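Local coordinates for protein walker-Type ATPase (Pyrococcus abyssi, PDB 2QEN) that binds ADP and magnesium in a P-loop ATPase fold and probably hydrolyses ATP, though its cellular role is unknown, at residues V243-G246 with V247-R251. The protein carries 1 engineered substitution. Sequence-based numbering, arbitrary orientation.
Sequences VVFG and VEYLR
Phe245 and Tyr249 sit one turn apart on the same face of the alpha-helix 239-252, in the helical region that adjoins the nucleotide site of this P-loop ATPase. Their rings lie side by side and point the same way, with CZ of Phe245 3.8 Å from CD2 of Tyr249 and the planes inclined at 59°. Both side chains swing out with CG anti to the backbone N, which carries the two rings off the helix together. This is the tight side. Phe245 packs against Leu212, Ala231 and Leu235 as well as Ala258 and Thr262 of helix 255-280, while Tyr249 meets the ring of Phe216 edge-to-face and its OH is hydrogen-bonded to Glu227 OE1, which fixes the far end of the side chain.

Along the backbone, regular i+4 to i bonds hold the turn; the one from Val247 N to Val243 O is 3.0 Å long and almost straight (173°). Val243 also touches the bound ADP, so this helix forms part of the nucleotide pocket wall. CG1 of Val243 meets CG2 of Val247 more loosely, at 4.3 Å.

The packing thins toward Val244, which is partly exposed, and Arg251, the exposed residue at the end of the segment. Chi1 of Glu248 (-70°) sets CG beside its own backbone N, 4.3 Å from CG1 of Val244; a bend at chi2 then turns the carboxylate, which has a long, weak ion pair with Arg261. The same CG of Glu248 lies 3.3 Å from Val244 O.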
# COMPACT_ATOMS: atom_id res chain seq x y z
N VAL A 243 -3.32 16.09 -1.82
CA VAL A 243 -3.33 16.29 -3.28
C VAL A 243 -4.74 16.52 -3.85
O VAL A 243 -4.92 17.41 -4.68
CB VAL A 243 -2.60 15.15 -4.05
CG1 VAL A 243 -2.82 15.27 -5.58
CG2 VAL A 243 -1.10 15.17 -3.76
N VAL A 244 -5.73 15.74 -3.42
CA VAL A 244 -7.14 15.95 -3.84
C VAL A 244 -7.59 17.37 -3.47
O VAL A 244 -8.22 18.05 -4.29
CB VAL A 244 -8.12 14.92 -3.18
CG1 VAL A 244 -9.58 15.32 -3.43
CG2 VAL A 244 -7.84 13.47 -3.68
N PHE A 245 -7.29 17.79 -2.25
CA PHE A 245 -7.59 19.16 -1.80
C PHE A 245 -6.90 20.23 -2.67
O PHE A 245 -7.54 21.19 -3.09
CB PHE A 245 -7.22 19.34 -0.32
CG PHE A 245 -7.39 20.76 0.16
CD1 PHE A 245 -8.68 21.25 0.47
CD2 PHE A 245 -6.29 21.61 0.28
CE1 PHE A 245 -8.85 22.56 0.87
CE2 PHE A 245 -6.46 22.94 0.66
CZ PHE A 245 -7.72 23.42 0.98
N GLY A 246 -5.61 20.05 -2.93
CA GLY A 246 -4.84 20.99 -3.74
C GLY A 246 -5.45 21.16 -5.13
O GLY A 246 -5.68 22.27 -5.56
N VAL A 247 -5.71 20.05 -5.81
CA VAL A 247 -6.49 20.02 -7.06
C VAL A 247 -7.84 20.76 -6.96
O VAL A 247 -8.13 21.62 -7.78
CB VAL A 247 -6.68 18.55 -7.56
CG1 VAL A 247 -7.63 18.46 -8.77
CG2 VAL A 247 -5.31 17.91 -7.91
N GLU A 248 -8.66 20.41 -5.97
CA GLU A 248 -10.00 21.04 -5.82
C GLU A 248 -9.92 22.53 -5.55
O GLU A 248 -10.75 23.29 -6.02
CB GLU A 248 -10.82 20.33 -4.73
CG GLU A 248 -11.31 18.92 -5.10
CD GLU A 248 -12.05 18.89 -6.43
OE1 GLU A 248 -12.68 19.90 -6.79
OE2 GLU A 248 -12.00 17.85 -7.14
N TYR A 249 -8.88 22.96 -4.83
CA TYR A 249 -8.67 24.38 -4.57
C TYR A 249 -8.31 25.14 -5.84
O TYR A 249 -8.84 26.22 -6.05
CB TYR A 249 -7.63 24.62 -3.46
CG TYR A 249 -7.74 26.00 -2.82
CD1 TYR A 249 -7.29 27.14 -3.50
CD2 TYR A 249 -8.27 26.17 -1.55
CE1 TYR A 249 -7.39 28.43 -2.93
CE2 TYR A 249 -8.35 27.44 -0.96
CZ TYR A 249 -7.91 28.56 -1.66
OH TYR A 249 -8.01 29.81 -1.09
N LEU A 250 -7.44 24.56 -6.68
CA LEU A 250 -7.06 25.16 -7.97
C LEU A 250 -8.26 25.28 -8.92
O LEU A 250 -8.36 26.23 -9.70
CB LEU A 250 -5.97 24.31 -8.65
CG LEU A 250 -4.56 24.27 -8.04
CD1 LEU A 250 -3.56 23.70 -9.04
CD2 LEU A 250 -4.11 25.63 -7.58
N ARG A 251 -9.16 24.31 -8.85
CA ARG A 251 -10.34 24.29 -9.68
C ARG A 251 -11.48 25.20 -9.16
O ARG A 251 -12.28 25.67 -9.94
CB ARG A 251 -10.81 22.84 -9.81
CG ARG A 251 -9.87 22.03 -10.70
CD ARG A 251 -10.19 20.56 -10.70
NE ARG A 251 -9.41 19.90 -11.74
CZ ARG A 251 -9.55 18.64 -12.12
NH1 ARG A 251 -10.44 17.86 -11.55
NH2 ARG A 251 -8.79 18.17 -13.10